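PDB 3O8O: ATP-dependent 6-phosphofructokinase subunit beta from Saccharomyces cerevisiae, which catalyses the ATP- and magnesium-dependent phosphorylation of fructose 6-phosphate to fructose 1,6-bisphosphate, the first committing step of glycolysis. Local coordinates for residues B[199-204]-B[362-367]; B[466-471]-B[500-505]; B[585-590]-B[605-610]. All blocks are in the same frame, centred on the assembly; numbering follows the deposited sequence.

Contact 1 (B[199-204]-B[362-367]); sequences RNCGWL and SLRDTE. With F6P (6-O-phosphono-beta-D-fructofuranose), chain K.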
# COMPACT_ATOMS: atom_id res chain seq x y z
N ARG B 199 38.78 -32.28 23.46
CA ARG B 199 40.03 -33.02 23.51
C ARG B 199 40.94 -32.40 24.57
O ARG B 199 40.65 -32.48 25.77
CB ARG B 199 40.71 -32.96 22.15
CG ARG B 199 41.89 -33.88 21.99
CD ARG B 199 42.42 -33.81 20.55
NE ARG B 199 41.49 -34.32 19.55
CZ ARG B 199 41.30 -35.62 19.29
NH1 ARG B 199 41.98 -36.53 19.97
NH2 ARG B 199 40.43 -36.02 18.37
N ASN B 200 42.02 -31.76 24.14
CA ASN B 200 42.95 -31.16 25.10
C ASN B 200 42.86 -29.65 25.15
O ASN B 200 43.67 -29.00 25.81
CB ASN B 200 44.39 -31.57 24.77
CG ASN B 200 44.62 -33.08 24.87
OD1 ASN B 200 44.35 -33.70 25.91
ND2 ASN B 200 45.11 -33.69 23.79
N CYS B 201 41.88 -29.10 24.44
CA CYS B 201 41.68 -27.66 24.42
C CYS B 201 40.51 -27.33 25.32
O CYS B 201 39.64 -28.15 25.54
CB CYS B 201 41.39 -27.18 23.02
SG CYS B 201 41.38 -25.40 22.92
N GLY B 202 40.50 -26.12 25.84
CA GLY B 202 39.42 -25.74 26.73
C GLY B 202 38.62 -24.57 26.19
O GLY B 202 37.83 -23.95 26.92
N TRP B 203 38.82 -24.27 24.91
CA TRP B 203 38.12 -23.17 24.25
C TRP B 203 36.60 -23.30 24.37
O TRP B 203 35.91 -22.32 24.65
CB TRP B 203 38.50 -23.11 22.77
CG TRP B 203 37.90 -21.93 22.11
CD1 TRP B 203 38.36 -20.64 22.15
CD2 TRP B 203 36.69 -21.90 21.37
NE1 TRP B 203 37.50 -19.81 21.48
CE2 TRP B 203 36.47 -20.56 20.98
CE3 TRP B 203 35.76 -22.87 20.99
CZ2 TRP B 203 35.36 -20.17 20.23
CZ3 TRP B 203 34.66 -22.49 20.25
CH2 TRP B 203 34.47 -21.15 19.87
N LEU B 204 36.09 -24.51 24.14
CA LEU B 204 34.66 -24.79 24.25
C LEU B 204 34.13 -24.64 25.67
O LEU B 204 33.07 -24.02 25.87
CB LEU B 204 34.35 -26.20 23.75
CG LEU B 204 34.35 -26.38 22.24
CD1 LEU B 204 34.20 -27.86 21.91
CD2 LEU B 204 33.21 -25.58 21.61
N SER B 362 49.13 -18.82 25.40
CA SER B 362 49.44 -17.82 24.38
C SER B 362 49.30 -18.39 22.97
O SER B 362 48.98 -17.68 22.03
CB SER B 362 50.86 -17.29 24.56
OG SER B 362 51.81 -18.27 24.19
N LEU B 363 49.54 -19.69 22.84
CA LEU B 363 49.44 -20.36 21.54
C LEU B 363 48.01 -20.55 21.05
O LEU B 363 47.80 -20.92 19.89
N ARG B 364 47.03 -20.31 21.92
CA ARG B 364 45.62 -20.44 21.55
C ARG B 364 45.21 -19.26 20.64
O ARG B 364 46.06 -18.57 20.06
CB ARG B 364 44.74 -20.47 22.80
CG ARG B 364 45.18 -21.49 23.81
CD ARG B 364 44.32 -22.75 23.85
NE ARG B 364 44.90 -23.86 23.09
CZ ARG B 364 44.94 -25.14 23.51
NH1 ARG B 364 44.45 -25.47 24.71
NH2 ARG B 364 45.44 -26.10 22.74
N ASP B 365 43.90 -19.03 20.51
CA ASP B 365 43.40 -17.96 19.65
C ASP B 365 43.59 -16.55 20.20
O ASP B 365 43.57 -16.32 21.41
CB ASP B 365 41.93 -18.20 19.33
CG ASP B 365 41.09 -18.32 20.59
OD1 ASP B 365 40.36 -17.35 20.91
OD2 ASP B 365 41.19 -19.39 21.24
N THR B 366 43.76 -15.62 19.26
CA THR B 366 43.98 -14.20 19.53
C THR B 366 43.25 -13.61 20.73
O THR B 366 43.66 -12.58 21.25
CB THR B 366 43.65 -13.36 18.26
OG1 THR B 366 43.99 -11.98 18.47
CG2 THR B 366 42.15 -13.48 17.91
N GLU B 367 42.17 -14.24 21.19
CA GLU B 367 41.47 -13.69 22.35
C GLU B 367 41.12 -14.68 23.46
O GLU B 367 40.25 -14.42 24.29
CB GLU B 367 40.21 -12.93 21.89
CG GLU B 367 39.28 -13.66 20.93
CD GLU B 367 38.00 -12.86 20.70
OE1 GLU B 367 38.10 -11.72 20.18
OE2 GLU B 367 36.91 -13.37 21.04
O1 F6P K . 38.11 -34.45 16.84
C1 F6P K . 38.20 -34.11 18.23
C2 F6P K . 37.02 -34.73 18.98
O2 F6P K . 35.78 -34.23 18.49
C3 F6P K . 37.08 -34.44 20.48
O3 F6P K . 36.41 -33.22 20.82
C4 F6P K . 36.46 -35.74 21.06
O4 F6P K . 36.86 -35.99 22.41
C5 F6P K . 36.97 -36.81 20.04
O5 F6P K . 36.99 -36.12 18.79
C6 F6P K . 36.00 -37.95 19.81
O6 F6P K . 36.63 -38.80 18.86
P F6P K . 35.65 -40.00 18.46
O1P F6P K . 34.45 -39.43 17.81
O2P F6P K . 36.39 -40.97 17.41
O3P F6P K . 35.18 -40.83 19.79

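Contact 2 (B[466-471]-B[500-505]); sequences VTPEEA and LHQLER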
# COMPACT_ATOMS: atom_id res chain seq x y z
N VAL B 466 13.50 6.82 21.69
CA VAL B 466 13.48 8.24 22.05
C VAL B 466 14.88 8.75 22.28
O VAL B 466 15.65 8.12 23.00
CB VAL B 466 12.69 8.50 23.34
CG1 VAL B 466 12.43 9.99 23.45
CG2 VAL B 466 11.38 7.71 23.36
N THR B 467 15.21 9.88 21.66
CA THR B 467 16.52 10.48 21.83
C THR B 467 16.50 11.45 23.02
O THR B 467 15.45 12.00 23.38
CB THR B 467 16.96 11.26 20.60
OG1 THR B 467 16.00 12.28 20.31
CG2 THR B 467 17.13 10.34 19.43
N PRO B 468 17.68 11.70 23.63
CA PRO B 468 17.72 12.61 24.77
C PRO B 468 16.96 13.90 24.55
O PRO B 468 16.17 14.31 25.40
CB PRO B 468 19.21 12.83 24.98
CG PRO B 468 19.76 11.49 24.64
CD PRO B 468 19.03 11.21 23.34
N GLU B 469 17.17 14.53 23.41
CA GLU B 469 16.49 15.79 23.13
C GLU B 469 14.98 15.65 23.14
O GLU B 469 14.26 16.59 23.48
CB GLU B 469 16.95 16.36 21.80
CG GLU B 469 18.42 16.69 21.76
CD GLU B 469 18.79 17.43 20.51
OE1 GLU B 469 20.01 17.63 20.27
OE2 GLU B 469 17.86 17.81 19.75
N GLU B 470 14.50 14.47 22.78
CA GLU B 470 13.08 14.27 22.76
C GLU B 470 12.51 14.09 24.14
O GLU B 470 11.33 14.35 24.36
CB GLU B 470 12.74 13.06 21.91
CG GLU B 470 13.00 13.26 20.44
CD GLU B 470 13.02 11.95 19.69
OE1 GLU B 470 13.10 11.99 18.44
OE2 GLU B 470 12.96 10.87 20.32
N ALA B 471 13.34 13.68 25.09
CA ALA B 471 12.86 13.47 26.45
C ALA B 471 13.19 14.61 27.40
O ALA B 471 12.98 14.48 28.61
CB ALA B 471 13.43 12.16 26.99
N LEU B 500 24.52 9.38 22.19
CA LEU B 500 25.90 9.70 22.51
C LEU B 500 26.19 11.07 21.95
O LEU B 500 26.54 12.00 22.68
CB LEU B 500 26.85 8.72 21.85
CG LEU B 500 28.32 9.00 22.13
CD1 LEU B 500 28.53 8.87 23.62
CD2 LEU B 500 29.21 8.04 21.40
N HIS B 501 26.03 11.19 20.64
CA HIS B 501 26.28 12.44 19.97
C HIS B 501 25.59 13.61 20.64
O HIS B 501 26.21 14.63 20.87
CB HIS B 501 25.86 12.37 18.52
CG HIS B 501 25.69 13.70 17.89
ND1 HIS B 501 24.48 14.35 17.86
CD2 HIS B 501 26.58 14.53 17.30
CE1 HIS B 501 24.63 15.53 17.27
NE2 HIS B 501 25.90 15.66 16.92
N GLN B 502 24.31 13.47 20.93
CA GLN B 502 23.60 14.56 21.58
C GLN B 502 24.17 14.90 22.95
O GLN B 502 24.54 16.06 23.22
CB GLN B 502 22.11 14.22 21.69
CG GLN B 502 21.36 14.32 20.36
CD GLN B 502 19.89 13.95 20.49
OE1 GLN B 502 19.17 13.93 19.49
NE2 GLN B 502 19.44 13.66 21.70
N LEU B 503 24.26 13.91 23.83
CA LEU B 503 24.79 14.17 25.16
C LEU B 503 26.13 14.89 25.10
O LEU B 503 26.34 15.86 25.82
CB LEU B 503 24.94 12.88 25.97
CG LEU B 503 23.65 12.12 26.28
CD1 LEU B 503 23.95 11.04 27.29
CD2 LEU B 503 22.60 13.05 26.82
N GLU B 504 27.02 14.44 24.22
CA GLU B 504 28.34 15.04 24.09
C GLU B 504 28.30 16.50 23.67
O GLU B 504 28.98 17.32 24.27
CB GLU B 504 29.23 14.25 23.11
CG GLU B 504 30.65 14.81 22.96
CD GLU B 504 30.74 16.05 22.06
OE1 GLU B 504 31.78 16.74 22.08
OE2 GLU B 504 29.77 16.35 21.33
N ARG B 505 27.54 16.85 22.64
CA ARG B 505 27.54 18.25 22.27
C ARG B 505 26.60 19.02 23.17
O ARG B 505 26.26 20.17 22.92
CB ARG B 505 27.29 18.47 20.76
CG ARG B 505 25.92 18.35 20.18
CD ARG B 505 24.99 19.49 20.44
NE ARG B 505 24.27 19.79 19.21
CZ ARG B 505 23.29 19.09 18.63
NH1 ARG B 505 22.81 19.58 17.50
NH2 ARG B 505 22.76 17.98 19.14

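Contact 3 (B[585-590]-B[605-610]); sequences AQVSYV and EYLAQS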
# COMPACT_ATOMS: atom_id res chain seq x y z
N ALA B 585 21.72 -18.26 -1.34
CA ALA B 585 20.64 -17.60 -2.06
C ALA B 585 21.10 -17.34 -3.48
O ALA B 585 22.24 -16.98 -3.73
CB ALA B 585 20.27 -16.28 -1.37
N GLN B 586 20.19 -17.53 -4.42
CA GLN B 586 20.49 -17.34 -5.81
C GLN B 586 20.65 -15.85 -6.06
O GLN B 586 21.65 -15.40 -6.62
CB GLN B 586 19.35 -17.91 -6.64
CG GLN B 586 19.56 -17.81 -8.13
CD GLN B 586 20.83 -18.49 -8.59
OE1 GLN B 586 21.94 -17.95 -8.46
NE2 GLN B 586 20.68 -19.70 -9.13
N VAL B 587 19.66 -15.09 -5.62
CA VAL B 587 19.70 -13.65 -5.78
C VAL B 587 19.53 -12.97 -4.43
O VAL B 587 18.96 -13.55 -3.52
CB VAL B 587 18.55 -13.17 -6.68
CG1 VAL B 587 18.75 -11.70 -7.04
CG2 VAL B 587 18.46 -14.04 -7.90
N SER B 588 20.06 -11.77 -4.31
CA SER B 588 19.91 -10.98 -3.11
C SER B 588 19.92 -9.48 -3.50
O SER B 588 20.80 -9.00 -4.22
CB SER B 588 21.02 -11.31 -2.12
OG SER B 588 22.20 -10.61 -2.46
N TYR B 589 18.90 -8.75 -3.05
CA TYR B 589 18.82 -7.34 -3.36
C TYR B 589 19.07 -6.53 -2.09
O TYR B 589 18.50 -6.84 -1.04
CB TYR B 589 17.43 -7.01 -3.93
CG TYR B 589 17.14 -7.65 -5.26
CD1 TYR B 589 15.97 -8.37 -5.47
CD2 TYR B 589 18.04 -7.55 -6.31
CE1 TYR B 589 15.71 -8.97 -6.70
CE2 TYR B 589 17.80 -8.15 -7.54
CZ TYR B 589 16.63 -8.86 -7.73
OH TYR B 589 16.36 -9.44 -8.95
N VAL B 590 19.93 -5.50 -2.18
CA VAL B 590 20.25 -4.68 -1.02
C VAL B 590 20.00 -3.21 -1.20
O VAL B 590 19.99 -2.71 -2.31
CB VAL B 590 21.68 -4.88 -0.62
CG1 VAL B 590 21.82 -6.26 0.03
CG2 VAL B 590 22.58 -4.75 -1.85
N GLU B 605 15.32 -14.23 -16.00
CA GLU B 605 15.66 -15.17 -17.07
C GLU B 605 16.57 -16.25 -16.55
O GLU B 605 16.34 -17.44 -16.78
CB GLU B 605 16.31 -14.47 -18.25
CG GLU B 605 15.29 -14.12 -19.33
CD GLU B 605 14.38 -15.31 -19.67
OE1 GLU B 605 14.94 -16.37 -20.08
OE2 GLU B 605 13.13 -15.19 -19.52
N TYR B 606 17.62 -15.83 -15.84
CA TYR B 606 18.58 -16.76 -15.25
C TYR B 606 17.82 -17.76 -14.39
O TYR B 606 18.00 -18.97 -14.49
CB TYR B 606 19.57 -15.94 -14.40
CG TYR B 606 20.37 -16.73 -13.39
CD1 TYR B 606 21.12 -17.84 -13.77
CD2 TYR B 606 20.44 -16.31 -12.06
CE1 TYR B 606 21.91 -18.52 -12.85
CE2 TYR B 606 21.22 -16.97 -11.14
CZ TYR B 606 21.96 -18.08 -11.54
OH TYR B 606 22.76 -18.72 -10.61
N LEU B 607 16.94 -17.25 -13.54
CA LEU B 607 16.16 -18.12 -12.69
C LEU B 607 15.39 -19.07 -13.60
O LEU B 607 15.38 -20.29 -13.41
CB LEU B 607 15.19 -17.27 -11.87
CG LEU B 607 15.05 -17.41 -10.36
CD1 LEU B 607 16.21 -18.16 -9.74
CD2 LEU B 607 14.96 -16.01 -9.81
N ALA B 608 14.74 -18.50 -14.60
CA ALA B 608 13.96 -19.25 -15.57
C ALA B 608 14.71 -20.45 -16.10
O ALA B 608 14.22 -21.57 -16.02
CB ALA B 608 13.57 -18.35 -16.71
N GLN B 609 15.90 -20.22 -16.64
CA GLN B 609 16.69 -21.31 -17.17
C GLN B 609 17.04 -22.29 -16.07
O GLN B 609 16.98 -23.50 -16.29
CB GLN B 609 17.95 -20.78 -17.82
CG GLN B 609 17.71 -20.29 -19.24
CD GLN B 609 18.79 -19.32 -19.71
OE1 GLN B 609 19.99 -19.63 -19.63
NE2 GLN B 609 18.38 -18.14 -20.20
N SER B 610 17.38 -21.78 -14.88
CA SER B 610 17.75 -22.65 -13.77
C SER B 610 16.74 -23.77 -13.65
O SER B 610 17.07 -24.96 -13.71
CB SER B 610 17.82 -21.87 -12.47
OG SER B 610 18.82 -20.86 -12.54

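Contact 1 (B[199-204]-B[362-367])
Cys201 and Trp203, in the loop and first turn that start helix 203-212, face Arg364 and Asp365 in the connection after helix 357-363, with the backbones 8.4 Å apart at their closest CA atoms, those of Trp203 and Arg364. Side chains bridge this gap. Arg364 is bent at its second and third torsions, which brings its guanidinium broadside to Cys201. There the sulfur lies over one face, 3.6 Å from CZ and displaced toward the rim of the group, while NH1 approaches Cys201 CA at 3.5 Å. Asn200 O stands near the edge of the same group, 3.8 Å from NH1. The charge is answered elsewhere, by a salt bridge from NH1 to Glu221. Cys201 SG has a second role, accepting a hydrogen bond from Trp203 N over 3.4 Å as the helix begins.

Next to this pair, the carboxylate of Asp365 approaches the indole of Trp203, OD2 lying 3.2 Å from CD1. The two planes stand almost perpendicular, at 83°. The indole also packs edge-to-face with Tyr168 of helix 167-187, so Trp203 touches both that helix and 362-367.

At the other end of 199-204, Arg199 turns to the sugar phosphate: O1 of fructose 6-phosphate lies in the plane of its guanidinium, 3.2 Å from NH2. Its backbone N is hydrogen-bonded to Glu254, which also binds the fructose 6-phosphate. Segment 199-204 thus carries Arg199 of the substrate pocket of the phosphofructokinase catalytic domain, and Arg364 and Asp365 pack on the part of it that leads into helix 203-212.

Contact 2 (B[466-471]-B[500-505])
Glu469 and Pro468, in the loop ahead of helix 473-483, pack against Gln502 and Arg505 at the C-terminal end of helix 494-504, where the CA atoms of Pro468 and Gln502 come within 7.0 Å. The side chain of Glu469 passes along the Gln502 amide to Arg505. Its CB already borders that amide, 4.0 Å from Gln502 CD. CG, placed beside the backbone N (chi1 -63°), lies closer to the same amide, 3.4 Å from CD. Because the chain stays extended beyond CG, the carboxylate is carried on over the amide, and the CD atoms of Glu469 and Gln502 are 3.6 Å apart. The two flat groups are stacked, their planes inclined by only 23°. At the tip, OE1 passes Gln502 CG and ends in a salt bridge 3.0 Å from Arg505 NH2. Here carboxylate and guanidinium are twisted 41° against each other, and a single carboxylate oxygen and a single guanidinium nitrogen make the contact.

Pro468 and Thr467 also pack against Gln502, whose amide orientation is uncertain. Next to it the packing turns apolar: Pro468 CB meets Leu503 CD2 at 3.9 Å, and Trp433 of helix 432-439 touches both residues. Within the loop, Thr467 N gives a hydrogen bond of 2.8 Å to Glu470 OE2, which is met from well above the carboxylate plane. The junction belongs to the C-terminal, probably regulatory, domain, and Arg465, just before the loop, binds the activator fructose 2,6-bisphosphate.

Chemically the junction is graded, from buried proline and leucine through the stacked amide to an ion pair between two exposed residues, whose attraction is probably weakened by solvent.

Contact 3 (B[585-590]-B[605-610])
Gln586, just before strand 587-589, and Val587, its first residue, meet Tyr606 and Leu607 of helix 597-614 within a beta-alpha-beta unit. In Gln586 CG lies anti to the backbone N (chi1 -178°) and the chain then bends at the second torsion, which brings the amide close to the hydroxyl end of Tyr606. The details there are doubtful: the separation from Tyr606 OH is too short in the model to be taken literally, and the amide may be turned over. Gln586 CG also rests 3.7 Å from Leu607 CD1 as the two side chains slide past each other.

Helix 597-614 leads from strand 587-589, outermost in a four-stranded parallel sheet, to the neighbouring strand 622-627. The side chain of Leu607 lies between helix and sheet: its CD2 is 4.4 Å from Val587 CG2, and Ile624 of strand 622-627 touches both residues.

Ser610, one turn beyond Tyr606, bends its hydroxyl back along the helix. OG donates to Tyr606 O at 2.8 Å from above the carbonyl plane, and that oxygen also accepts the helical bond from Ser610 N. The same OG lies over one face of the Tyr606 ring, offset toward its rim.

The three contacts lie far apart, their centres about 41 to 43 Å from one another, and none touches another. Contact 1 belongs to the N-terminal, catalytic domain and is the most buried, with an arginine and an aspartate set against cysteine and tryptophan beside the substrate pocket. Contacts 2 and 3 share the C-terminal, probably regulatory, domain but hold different elements: a loop against a helix end in contact 2, and the start of a strand against its following helix in contact 3. Both are partly buried and centre on a glutamine. In contact 2 its amide is stacked with a carboxylate beside an exposed ion pair, whereas in contact 3 it lies close to a tyrosine hydroxyl, next to aliphatic contacts.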